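Local coordinates for protein packaging enzyme P4 (Pseudomonas phage phi6, PDB 4BLO) that hydrolyses nucleoside triphosphates as a hexameric, RecA-like viral packaging ATPase, probably using that energy to move the phage's RNA, at residues T122-A127 against I255-G260; Q246-T251 against V262-F267; G126-G131 against V230-V235. All blocks are in the same frame, centred on the assembly; numbering follows the deposited sequence.

How the contacts relate
Well into the chain, strand 120-126 leads into the loop 126-131, so contacts 1 and 3 start from the same place and share Gly126 and Ala127. Contact 3 closes first, bringing the end of strand 226-231 and the residues that follow it against that loop. Contact 1 closes the wider loop at 255-260, so contact 3 is nested inside it. Contact 2 opens at 246-251, within the loop of contact 1, and closes at 262-267, beyond it; the two therefore cross. Contact 1 joins two central strands of the sheet, contact 3 ties the neighbouring strand's end to the nucleotide loop, and contact 2 packs the end of helix 240-248 on strand 261-269.

Contact 1 of 3, residues T122-A127 against I255-G260; sequences TALMGA and ILCADG
Ile255 meets Leu124, and Leu256 meets Met125, where two neighbouring parallel strands run side by side in the central sheet of a RecA-like P-loop ATPase. The strand directions differ by 25°, the modest twist of such a sheet. Three backbone hydrogen bonds hold them together. Ile255 N gives to Ala123 O at 2.9 Å. Met125 N then donates to Ile255 O at 2.7 Å, and further along Cys257 N donates to Met125 O.

Ile255 is the most deeply buried by this pairing, and its two branches divide the work. CG2 lies 3.8 Å from Leu124 CD1, while CD1, at the end of the other branch, reaches Thr122 CG2 at 3.9 Å. A beta-branched, wholly apolar residue suits this place: it broadens close to the backbone and fills the same face against Val262, Thr265 and Phe267 of the next strand.

Leu124 turns its CG away from its own backbone N (chi1 177°), which brings CD1 across to the partner strand. Met125 lies on the other face with Leu256. Its CB touches Leu256 CD1, but its flexible chain bends away, and its side chain packs on Val243 and Val247 of helix 240-248; Leu256 meets Phe244 of that helix. Gly126, with phi 152°, takes a backbone conformation at which a CB would be jammed against the preceding carbonyl O, so glycine suits it; beyond it the chain enters the nucleotide loop. On the Ile255 face, the small thiol of Cys257 fits beside the leucine branch, SG 3.7 Å from Leu124 CD1.

Contact 2 of 3, residues Q246-T251 against V262-F267; sequences QVMAST and VSRTMF
Met248 and Met266 bring their backbones closest, with CA atoms 6.7 Å apart, where the last part of helix 240-248 comes near strand 261-269; Thr251 and Phe267 stand wider, at 8.6 Å between CA atoms. No hydrogen bond joins the two segments; the contact is made by side chains, against each other and against backbone carbonyls. The two methionine chains lie alongside one another, running opposite ways. Met248, extended beyond CG, lays its CE 3.4 Å from Met266 CB and close to Thr265 O. Long, unbranched and pliable, methionine suits the interface between helix and sheet.

The strand belongs to the sheet of the P-loop fold and carries a classic beta bulge, Ser263 and Arg264 both facing Leu256. The CB of Arg264 is directed toward the helix segment, and Met248 CE lies obliquely to its guanidinium, 4.3 Å from NH2. Its NH1 makes a salt bridge with Glu241, and Arg264 touches an ADP other than the one on this chain's own P-loop, consistent with a site shared between subunits. Met266 bends at chi2 (-70°) and again at chi3, which curls CE in beside two carbonyls, Met248 O and Thr251 O; both oxygens accept hydrogen bonds from Arg268.

Contact 3 of 3, residues G126-G131 against V230-V235; sequences GATGSG and VVNPMV. With ADP (adenosine-5'-diphosphate), chain B.
The P-loop, or Walker A motif, sets its Gly126 and Thr128 against Asn232 and Pro233, just past the neighbouring strand 226-231. No hydrogen bond crosses between the segments; the fit is by packing. The side chains of Thr128 and Asn232 cross nearly perpendicularly, with Thr128 CG2 4.0 Å from Asn232 CG. Gly126 O lies 4.0 Å from Pro233 CD, and it accepts a bond from Lys132 NZ, which also reaches the ADP. Glycine suits position 126 because a CB there would run into Ser130 OG and the carbonyl O of Met125.

Ala127 to Ser130 form a type II turn, with Gly129 taking the positive phi of its third position, natural for glycine. Ser130 OG stands between its backbone N and carbonyl carbon (chi1 57°) and donates to Ala127 O at 2.7 Å, bracing the turn from within. The turn and the residue after it present amides to the beta-phosphate: Gly129 N binds ADP O3B at 3.1 Å and Gly131 N binds ADP O1B at 3.3 Å, with Ser130 N adding a weak bond to O1B. Gly131 is the N-cap of helix 132-140, whose amino end probably helps offset the phosphate charge. Thr128 also packs on Ala249 of a neighbouring subunit. Backbone amides wrapped round the beta-phosphate between a strand and a helix are the signature of P-loop NTPases.

Contact 1 of 3, residues T122-A127 against I255-G260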
ATOM      1  N   THR L 122     -11.185 -27.161  14.995  1.00 31.87           N
ATOM      2  CA  THR L 122     -12.497 -26.605  15.281  1.00 31.40           C
ATOM      3  C   THR L 122     -12.241 -25.135  15.602  1.00 33.08           C
ATOM      4  O   THR L 122     -11.250 -24.836  16.273  1.00 32.46           O
ATOM      5  CB  THR L 122     -13.190 -27.412  16.370  1.00 41.52           C
ATOM      6  OG1 THR L 122     -13.309 -28.770  15.926  1.00 36.61           O
ATOM      7  CG2 THR L 122     -14.560 -26.847  16.743  1.00 41.85           C
ATOM      8  N   ALA L 123     -13.062 -24.215  15.044  1.00 27.60           N
ATOM      9  CA  ALA L 123     -12.850 -22.784  15.246  1.00 26.07           C
ATOM     10  C   ALA L 123     -13.981 -22.172  16.032  1.00 28.76           C
ATOM     11  O   ALA L 123     -15.122 -22.137  15.581  1.00 28.04           O
ATOM     12  CB  ALA L 123     -12.669 -22.061  13.908  1.00 25.86           C
ATOM     13  N   LEU L 124     -13.651 -21.693  17.222  1.00 26.93           N
ATOM     14  CA  LEU L 124     -14.611 -21.080  18.121  1.00 28.84           C
ATOM     15  C   LEU L 124     -14.602 -19.576  17.876  1.00 37.61           C
ATOM     16  O   LEU L 124     -13.723 -18.867  18.353  1.00 35.63           O
ATOM     17  CB  LEU L 124     -14.293 -21.469  19.583  1.00 28.60           C
ATOM     18  CG  LEU L 124     -15.098 -20.911  20.746  1.00 32.71           C
ATOM     19  CD1 LEU L 124     -16.507 -21.419  20.735  1.00 33.65           C
ATOM     20  CD2 LEU L 124     -14.419 -21.268  22.032  1.00 35.49           C
ATOM     21  N   MET L 125     -15.600 -19.123  17.078  1.00 39.13           N
ATOM     22  CA  MET L 125     -15.850 -17.752  16.624  1.00 40.63           C
ATOM     23  C   MET L 125     -16.765 -16.963  17.563  1.00 44.56           C
ATOM     24  O   MET L 125     -17.501 -17.541  18.361  1.00 45.72           O
ATOM     25  CB  MET L 125     -16.501 -17.793  15.229  1.00 44.00           C
ATOM     26  CG  MET L 125     -15.515 -17.976  14.099  1.00 47.60           C
ATOM     27  SD  MET L 125     -15.740 -16.646  12.911  1.00 53.25           S
ATOM     28  CE  MET L 125     -14.079 -16.385  12.411  1.00 48.99           C
ATOM     29  N   GLY L 126     -16.750 -15.650  17.382  1.00 39.41           N
ATOM     30  CA  GLY L 126     -17.591 -14.716  18.117  1.00 39.81           C
ATOM     31  C   GLY L 126     -16.999 -13.338  18.252  1.00 42.09           C
ATOM     32  O   GLY L 126     -15.775 -13.185  18.313  1.00 40.83           O
ATOM     33  N   ALA L 127     -17.870 -12.312  18.342  1.00 38.52           N
ATOM     34  CA  ALA L 127     -17.504 -10.912  18.583  1.00 37.99           C
ATOM     35  C   ALA L 127     -16.875 -10.819  19.978  1.00 42.71           C
ATOM     36  O   ALA L 127     -16.925 -11.811  20.700  1.00 44.89           O
ATOM     37  CB  ALA L 127     -18.743 -10.029  18.488  1.00 40.15           C
ATOM     38  N   ILE L 255     -17.833 -23.280  15.578  1.00 30.97           N
ATOM     39  CA  ILE L 255     -18.790 -22.835  16.591  1.00 31.36           C
ATOM     40  C   ILE L 255     -18.867 -21.319  16.581  1.00 35.80           C
ATOM     41  O   ILE L 255     -17.827 -20.662  16.683  1.00 35.17           O
ATOM     42  CB  ILE L 255     -18.426 -23.330  18.023  1.00 33.79           C
ATOM     43  CG1 ILE L 255     -18.125 -24.842  18.086  1.00 33.46           C
ATOM     44  CG2 ILE L 255     -19.505 -22.927  19.029  1.00 35.45           C
ATOM     45  CD1 ILE L 255     -17.132 -25.232  19.186  1.00 30.68           C
ATOM     46  N   LEU L 256     -20.091 -20.765  16.488  1.00 32.72           N
ATOM     47  CA  LEU L 256     -20.317 -19.333  16.577  1.00 31.83           C
ATOM     48  C   LEU L 256     -20.912 -19.019  17.945  1.00 38.64           C
ATOM     49  O   LEU L 256     -21.791 -19.737  18.415  1.00 40.76           O
ATOM     50  CB  LEU L 256     -21.215 -18.795  15.436  1.00 32.07           C
ATOM     51  CG  LEU L 256     -21.451 -17.233  15.404  1.00 35.09           C
ATOM     52  CD1 LEU L 256     -20.166 -16.454  15.119  1.00 31.38           C
ATOM     53  CD2 LEU L 256     -22.551 -16.843  14.433  1.00 36.81           C
ATOM     54  N   CYS L 257     -20.405 -17.969  18.586  1.00 35.95           N
ATOM     55  CA  CYS L 257     -20.866 -17.474  19.879  1.00 37.22           C
ATOM     56  C   CYS L 257     -21.458 -16.109  19.721  1.00 40.20           C
ATOM     57  O   CYS L 257     -20.939 -15.259  18.995  1.00 38.20           O
ATOM     58  CB  CYS L 257     -19.739 -17.452  20.901  1.00 37.46           C
ATOM     59  SG  CYS L 257     -19.252 -19.081  21.497  1.00 41.58           S
ATOM     60  N   ALA L 258     -22.519 -15.888  20.463  1.00 38.35           N
ATOM     61  CA  ALA L 258     -23.266 -14.649  20.500  1.00 39.09           C
ATOM     62  C   ALA L 258     -24.078 -14.607  21.780  1.00 46.71           C
ATOM     63  O   ALA L 258     -24.808 -15.564  22.098  1.00 47.29           O
ATOM     64  CB  ALA L 258     -24.167 -14.542  19.275  1.00 40.41           C
ATOM     65  N   ASP L 259     -23.912 -13.503  22.529  1.00 45.02           N
ATOM     66  CA  ASP L 259     -24.595 -13.176  23.792  1.00 47.72           C
ATOM     67  C   ASP L 259     -24.450 -14.289  24.851  1.00 54.46           C
ATOM     68  O   ASP L 259     -25.440 -14.683  25.475  1.00 56.29           O
ATOM     69  CB  ASP L 259     -26.085 -12.841  23.547  1.00 52.01           C
ATOM     70  CG  ASP L 259     -26.310 -11.728  22.531  1.00 66.82           C
ATOM     71  OD1 ASP L 259     -26.160 -10.539  22.905  1.00 69.56           O
ATOM     72  OD2 ASP L 259     -26.609 -12.046  21.360  1.00 71.13           O
ATOM     73  N   GLY L 260     -23.219 -14.781  25.028  1.00 51.03           N
ATOM     74  CA  GLY L 260     -22.888 -15.821  26.006  1.00 51.58           C
ATOM     75  C   GLY L 260     -23.224 -17.249  25.632  1.00 58.01           C
ATOM     76  O   GLY L 260     -22.799 -18.178  26.332  1.00 58.75           O
TER

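Contact 2 of 3, residues Q246-T251 against V262-F267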
ATOM      1  N   GLN L 246     -17.591 -18.690   5.772  1.00 33.93           N
ATOM      2  CA  GLN L 246     -16.345 -18.912   5.077  1.00 33.02           C
ATOM      3  C   GLN L 246     -15.429 -19.814   5.891  1.00 35.51           C
ATOM      4  O   GLN L 246     -14.743 -20.647   5.314  1.00 34.73           O
ATOM      5  CB  GLN L 246     -15.663 -17.573   4.768  1.00 34.47           C
ATOM      6  CG  GLN L 246     -16.457 -16.622   3.842  1.00 62.36           C
ATOM      7  CD  GLN L 246     -16.740 -17.150   2.456  1.00 76.28           C
ATOM      8  OE1 GLN L 246     -15.887 -17.784   1.840  1.00 69.65           O
ATOM      9  NE2 GLN L 246     -17.932 -16.886   1.936  1.00 69.65           N
ATOM     10  N   VAL L 247     -15.422 -19.663   7.231  1.00 32.37           N
ATOM     11  CA  VAL L 247     -14.591 -20.447   8.157  1.00 30.65           C
ATOM     12  C   VAL L 247     -15.111 -21.888   8.210  1.00 34.85           C
ATOM     13  O   VAL L 247     -14.313 -22.836   8.257  1.00 35.39           O
ATOM     14  CB  VAL L 247     -14.507 -19.788   9.561  1.00 34.06           C
ATOM     15  CG1 VAL L 247     -13.908 -20.746  10.586  1.00 33.58           C
ATOM     16  CG2 VAL L 247     -13.692 -18.490   9.510  1.00 32.93           C
ATOM     17  N   MET L 248     -16.439 -22.056   8.150  1.00 30.41           N
ATOM     18  CA  MET L 248     -17.086 -23.368   8.132  1.00 29.94           C
ATOM     19  C   MET L 248     -16.542 -24.242   6.980  1.00 35.18           C
ATOM     20  O   MET L 248     -16.363 -25.442   7.156  1.00 37.28           O
ATOM     21  CB  MET L 248     -18.589 -23.165   7.964  1.00 32.85           C
ATOM     22  CG  MET L 248     -19.408 -23.347   9.210  1.00 35.55           C
ATOM     23  SD  MET L 248     -21.052 -22.759   8.735  1.00 40.70           S
ATOM     24  CE  MET L 248     -22.089 -23.654   9.846  1.00 39.25           C
ATOM     25  N   ALA L 249     -16.264 -23.626   5.817  1.00 31.51           N
ATOM     26  CA  ALA L 249     -15.731 -24.251   4.598  1.00 31.31           C
ATOM     27  C   ALA L 249     -14.202 -24.494   4.681  1.00 36.83           C
ATOM     28  O   ALA L 249     -13.629 -25.110   3.777  1.00 37.31           O
ATOM     29  CB  ALA L 249     -16.050 -23.370   3.397  1.00 31.49           C
ATOM     30  N   SER L 250     -13.558 -24.024   5.776  1.00 32.59           N
ATOM     31  CA  SER L 250     -12.119 -24.122   5.995  1.00 31.52           C
ATOM     32  C   SER L 250     -11.726 -24.955   7.233  1.00 34.92           C
ATOM     33  O   SER L 250     -10.529 -25.160   7.453  1.00 36.07           O
ATOM     34  CB  SER L 250     -11.534 -22.717   6.127  1.00 35.49           C
ATOM     35  OG  SER L 250     -11.820 -21.940   4.976  1.00 45.95           O
ATOM     36  N   THR L 251     -12.698 -25.433   8.045  1.00 28.44           N
ATOM     37  CA  THR L 251     -12.376 -26.230   9.234  1.00 27.20           C
ATOM     38  C   THR L 251     -13.270 -27.490   9.344  1.00 32.69           C
ATOM     39  O   THR L 251     -14.350 -27.532   8.744  1.00 34.79           O
ATOM     40  CB  THR L 251     -12.506 -25.381  10.525  1.00 28.44           C
ATOM     41  OG1 THR L 251     -13.881 -25.044  10.747  1.00 29.60           O
ATOM     42  CG2 THR L 251     -11.588 -24.142  10.546  1.00 21.77           C
ATOM     43  N   VAL L 262     -24.066 -20.335  22.242  1.00 48.23           N
ATOM     44  CA  VAL L 262     -23.671 -20.853  20.935  1.00 45.11           C
ATOM     45  C   VAL L 262     -24.808 -20.583  19.950  1.00 46.14           C
ATOM     46  O   VAL L 262     -25.902 -21.114  20.080  1.00 46.35           O
ATOM     47  CB  VAL L 262     -23.267 -22.338  20.977  1.00 47.96           C
ATOM     48  CG1 VAL L 262     -22.999 -22.849  19.573  1.00 47.52           C
ATOM     49  CG2 VAL L 262     -22.041 -22.542  21.862  1.00 46.16           C
ATOM     50  N   SER L 263     -24.531 -19.721  18.996  1.00 41.11           N
ATOM     51  CA  SER L 263     -25.433 -19.256  17.961  1.00 42.13           C
ATOM     52  C   SER L 263     -25.507 -20.253  16.786  1.00 46.14           C
ATOM     53  O   SER L 263     -26.606 -20.513  16.280  1.00 47.03           O
ATOM     54  CB  SER L 263     -24.957 -17.888  17.474  1.00 45.70           C
ATOM     55  OG  SER L 263     -25.845 -17.266  16.564  1.00 59.71           O
ATOM     56  N   ARG L 264     -24.343 -20.795  16.346  1.00 41.22           N
ATOM     57  CA  ARG L 264     -24.232 -21.744  15.228  1.00 40.99           C
ATOM     58  C   ARG L 264     -23.079 -22.750  15.394  1.00 44.29           C
ATOM     59  O   ARG L 264     -22.038 -22.408  15.960  1.00 42.74           O
ATOM     60  CB  ARG L 264     -24.042 -21.000  13.900  1.00 41.08           C
ATOM     61  CG  ARG L 264     -25.345 -20.515  13.284  1.00 60.79           C
ATOM     62  CD  ARG L 264     -25.110 -19.572  12.124  1.00 73.99           C
ATOM     63  NE  ARG L 264     -24.966 -20.304  10.868  1.00 86.37           N
ATOM     64  CZ  ARG L 264     -24.810 -19.730   9.680  1.00101.46           C
ATOM     65  NH1 ARG L 264     -24.771 -18.408   9.573  1.00 82.78           N
ATOM     66  NH2 ARG L 264     -24.691 -20.476   8.588  1.00 92.10           N
ATOM     67  N   THR L 265     -23.270 -23.997  14.887  1.00 41.07           N
ATOM     68  CA  THR L 265     -22.238 -25.038  14.876  1.00 38.99           C
ATOM     69  C   THR L 265     -22.209 -25.814  13.572  1.00 41.63           C
ATOM     70  O   THR L 265     -23.199 -25.891  12.846  1.00 42.88           O
ATOM     71  CB  THR L 265     -22.334 -26.025  16.031  1.00 44.58           C
ATOM     72  OG1 THR L 265     -23.595 -26.705  16.041  1.00 45.42           O
ATOM     73  CG2 THR L 265     -21.939 -25.424  17.364  1.00 42.88           C
ATOM     74  N   MET L 266     -21.050 -26.397  13.297  1.00 36.85           N
ATOM     75  CA  MET L 266     -20.771 -27.244  12.152  1.00 37.51           C
ATOM     76  C   MET L 266     -19.698 -28.223  12.565  1.00 42.77           C
ATOM     77  O   MET L 266     -18.638 -27.799  13.044  1.00 42.71           O
ATOM     78  CB  MET L 266     -20.320 -26.394  10.952  1.00 38.61           C
ATOM     79  CG  MET L 266     -20.124 -27.153   9.659  1.00 41.70           C
ATOM     80  SD  MET L 266     -18.724 -28.281   9.605  1.00 45.00           S
ATOM     81  CE  MET L 266     -17.366 -27.163   9.906  1.00 39.30           C
ATOM     82  N   PHE L 267     -19.956 -29.521  12.352  1.00 39.24           N
ATOM     83  CA  PHE L 267     -19.013 -30.590  12.658  1.00 38.61           C
ATOM     84  C   PHE L 267     -19.091 -31.669  11.600  1.00 40.86           C
ATOM     85  O   PHE L 267     -20.182 -32.139  11.253  1.00 40.01           O
ATOM     86  CB  PHE L 267     -19.241 -31.182  14.069  1.00 41.48           C
ATOM     87  CG  PHE L 267     -19.156 -30.178  15.200  1.00 42.81           C
ATOM     88  CD1 PHE L 267     -17.932 -29.621  15.573  1.00 43.86           C
ATOM     89  CD2 PHE L 267     -20.297 -29.795  15.902  1.00 46.03           C
ATOM     90  CE1 PHE L 267     -17.853 -28.699  16.629  1.00 43.17           C
ATOM     91  CE2 PHE L 267     -20.213 -28.874  16.963  1.00 46.92           C
ATOM     92  CZ  PHE L 267     -18.994 -28.335  17.316  1.00 42.47           C
TER

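Contact 3 of 3, residues G126-G131 against V230-V235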
ATOM      1  N   GLY L 126     -16.750 -15.650  17.382  1.00 39.41           N
ATOM      2  CA  GLY L 126     -17.591 -14.716  18.117  1.00 39.81           C
ATOM      3  C   GLY L 126     -16.999 -13.338  18.252  1.00 42.09           C
ATOM      4  O   GLY L 126     -15.775 -13.185  18.313  1.00 40.83           O
ATOM      5  N   ALA L 127     -17.870 -12.312  18.342  1.00 38.52           N
ATOM      6  CA  ALA L 127     -17.504 -10.912  18.583  1.00 37.99           C
ATOM      7  C   ALA L 127     -16.875 -10.819  19.978  1.00 42.71           C
ATOM      8  O   ALA L 127     -16.925 -11.811  20.700  1.00 44.89           O
ATOM      9  CB  ALA L 127     -18.743 -10.029  18.488  1.00 40.15           C
ATOM     10  N   THR L 128     -16.246  -9.700  20.360  1.00 37.48           N
ATOM     11  CA  THR L 128     -15.651  -9.621  21.696  1.00 37.37           C
ATOM     12  C   THR L 128     -16.728  -9.646  22.766  1.00 41.41           C
ATOM     13  O   THR L 128     -17.764  -8.998  22.613  1.00 43.02           O
ATOM     14  CB  THR L 128     -14.747  -8.402  21.863  1.00 50.54           C
ATOM     15  OG1 THR L 128     -15.354  -7.235  21.310  1.00 50.98           O
ATOM     16  CG2 THR L 128     -13.371  -8.626  21.283  1.00 50.59           C
ATOM     17  N   GLY L 129     -16.490 -10.443  23.807  1.00 36.77           N
ATOM     18  CA  GLY L 129     -17.402 -10.611  24.930  1.00 37.57           C
ATOM     19  C   GLY L 129     -18.670 -11.363  24.573  1.00 42.25           C
ATOM     20  O   GLY L 129     -19.692 -11.188  25.238  1.00 44.16           O
ATOM     21  N   SER L 130     -18.615 -12.202  23.515  1.00 36.68           N
ATOM     22  CA  SER L 130     -19.735 -13.023  23.037  1.00 36.27           C
ATOM     23  C   SER L 130     -19.863 -14.306  23.846  1.00 37.56           C
ATOM     24  O   SER L 130     -20.863 -15.016  23.709  1.00 37.38           O
ATOM     25  CB  SER L 130     -19.563 -13.370  21.560  1.00 38.92           C
ATOM     26  OG  SER L 130     -18.333 -14.031  21.319  1.00 45.22           O
ATOM     27  N   GLY L 131     -18.841 -14.600  24.646  1.00 32.09           N
ATOM     28  CA  GLY L 131     -18.791 -15.775  25.492  1.00 32.22           C
ATOM     29  C   GLY L 131     -18.003 -16.939  24.932  1.00 35.06           C
ATOM     30  O   GLY L 131     -18.374 -18.081  25.180  1.00 36.68           O
ATOM     31  N   VAL L 230      -9.778 -20.679  19.489  1.00 26.35           N
ATOM     32  CA  VAL L 230     -10.728 -19.561  19.553  1.00 26.80           C
ATOM     33  C   VAL L 230     -10.192 -18.487  18.622  1.00 33.05           C
ATOM     34  O   VAL L 230      -9.025 -18.088  18.726  1.00 32.14           O
ATOM     35  CB  VAL L 230     -11.161 -19.033  20.953  1.00 31.12           C
ATOM     36  CG1 VAL L 230     -10.639 -19.889  22.086  1.00 30.95           C
ATOM     37  CG2 VAL L 230     -10.870 -17.546  21.164  1.00 30.82           C
ATOM     38  N   VAL L 231     -11.023 -18.115  17.633  1.00 32.39           N
ATOM     39  CA  VAL L 231     -10.652 -17.183  16.572  1.00 33.04           C
ATOM     40  C   VAL L 231     -11.516 -15.894  16.699  1.00 39.73           C
ATOM     41  O   VAL L 231     -12.742 -15.916  16.522  1.00 39.60           O
ATOM     42  CB  VAL L 231     -10.672 -17.856  15.149  1.00 36.75           C
ATOM     43  CG1 VAL L 231      -9.755 -19.071  15.115  1.00 36.25           C
ATOM     44  CG2 VAL L 231     -12.062 -18.283  14.718  1.00 37.21           C
ATOM     45  N   ASN L 232     -10.857 -14.796  17.119  1.00 37.86           N
ATOM     46  CA  ASN L 232     -11.514 -13.504  17.311  1.00 39.32           C
ATOM     47  C   ASN L 232     -11.111 -12.580  16.150  1.00 46.35           C
ATOM     48  O   ASN L 232      -9.970 -12.106  16.090  1.00 44.20           O
ATOM     49  CB  ASN L 232     -11.187 -12.887  18.689  1.00 39.58           C
ATOM     50  CG  ASN L 232     -12.119 -11.758  19.137  1.00 64.39           C
ATOM     51  OD1 ASN L 232     -12.496 -10.842  18.370  1.00 50.09           O
ATOM     52  ND2 ASN L 232     -12.459 -11.763  20.424  1.00 60.25           N
ATOM     53  N   PRO L 233     -12.033 -12.324  15.202  1.00 47.34           N
ATOM     54  CA  PRO L 233     -11.665 -11.489  14.041  1.00 48.53           C
ATOM     55  C   PRO L 233     -11.980  -9.998  14.209  1.00 56.95           C
ATOM     56  O   PRO L 233     -13.017  -9.641  14.778  1.00 57.98           O
ATOM     57  CB  PRO L 233     -12.498 -12.094  12.908  1.00 50.06           C
ATOM     58  CG  PRO L 233     -13.684 -12.779  13.611  1.00 54.41           C
ATOM     59  CD  PRO L 233     -13.414 -12.842  15.087  1.00 49.45           C
ATOM     60  N   MET L 234     -11.083  -9.119  13.711  1.00 55.76           N
ATOM     61  CA  MET L 234     -11.349  -7.683  13.715  1.00 57.71           C
ATOM     62  C   MET L 234     -12.258  -7.437  12.513  1.00 63.93           C
ATOM     63  O   MET L 234     -11.796  -7.163  11.396  1.00 65.50           O
ATOM     64  CB  MET L 234     -10.059  -6.845  13.679  1.00 60.64           C
ATOM     65  CG  MET L 234      -9.447  -6.576  15.026  1.00 65.06           C
ATOM     66  SD  MET L 234     -10.562  -5.841  16.256  1.00 71.36           S
ATOM     67  CE  MET L 234     -10.851  -7.311  17.283  1.00 67.13           C
ATOM     68  N   VAL L 235     -13.543  -7.712  12.710  1.00 59.20           N
ATOM     69  CA  VAL L 235     -14.519  -7.622  11.645  1.00 59.35           C
ATOM     70  C   VAL L 235     -15.769  -6.943  12.182  1.00 63.67           C
ATOM     71  O   VAL L 235     -16.141  -7.156  13.338  1.00 62.49           O
ATOM     72  CB  VAL L 235     -14.801  -9.015  11.005  1.00 62.73           C
ATOM     73  CG1 VAL L 235     -15.476  -9.986  11.970  1.00 61.98           C
ATOM     74  CG2 VAL L 235     -15.609  -8.884   9.729  1.00 64.01           C
TER
HETATM   75  PB  ADP B 401     -14.947 -13.574  24.914  1.00 44.43           P
HETATM   76  O1B ADP B 401     -15.780 -13.884  23.648  1.00 42.78           O
HETATM   77  O2B ADP B 401     -13.935 -14.704  25.137  1.00 45.14           O
HETATM   78  O3B ADP B 401     -14.218 -12.266  24.755  1.00 39.84           O
HETATM   79  PA  ADP B 401     -15.877 -14.127  27.638  1.00 56.28           P
HETATM   80  O1A ADP B 401     -14.500 -13.867  28.276  1.00 57.28           O
HETATM   81  O2A ADP B 401     -16.087 -15.589  27.527  1.00 55.55           O
HETATM   82  O3A ADP B 401     -15.926 -13.471  26.177  1.00 49.36           O
HETATM   83  O5' ADP B 401     -17.022 -13.495  28.531  1.00 62.70           O
HETATM   84  C5' ADP B 401     -18.298 -13.151  27.955  1.00 65.54           C
HETATM   85  C4' ADP B 401     -19.247 -12.684  29.025  1.00 68.46           C
HETATM   86  O4' ADP B 401     -18.726 -11.488  29.641  1.00 68.89           O
HETATM   87  C3' ADP B 401     -20.626 -12.293  28.503  1.00 71.89           C
HETATM   88  O3' ADP B 401     -21.490 -13.417  28.384  1.00 72.92           O
HETATM   89  C2' ADP B 401     -21.092 -11.272  29.540  1.00 74.12           C
HETATM   90  O2' ADP B 401     -21.673 -11.874  30.692  1.00 76.72           O
HETATM   91  C1' ADP B 401     -19.774 -10.569  29.895  1.00 72.54           C
HETATM   92  N9  ADP B 401     -19.526  -9.332  29.153  1.00 73.50           N
HETATM   93  C8  ADP B 401     -18.638  -9.133  28.129  1.00 73.44           C
HETATM   94  N7  ADP B 401     -18.635  -7.914  27.645  1.00 74.57           N
HETATM   95  C5  ADP B 401     -19.594  -7.259  28.410  1.00 75.05           C
HETATM   96  C6  ADP B 401     -20.076  -5.931  28.397  1.00 75.86           C
HETATM   97  N6  ADP B 401     -19.690  -5.010  27.511  1.00 74.89           N
HETATM   98  N1  ADP B 401     -21.019  -5.597  29.310  1.00 77.60           N
HETATM   99  C2  ADP B 401     -21.459  -6.535  30.157  1.00 77.85           C
HETATM  100  N3  ADP B 401     -21.093  -7.816  30.251  1.00 75.97           N
HETATM  101  C4  ADP B 401     -20.146  -8.118  29.344  1.00 74.50           C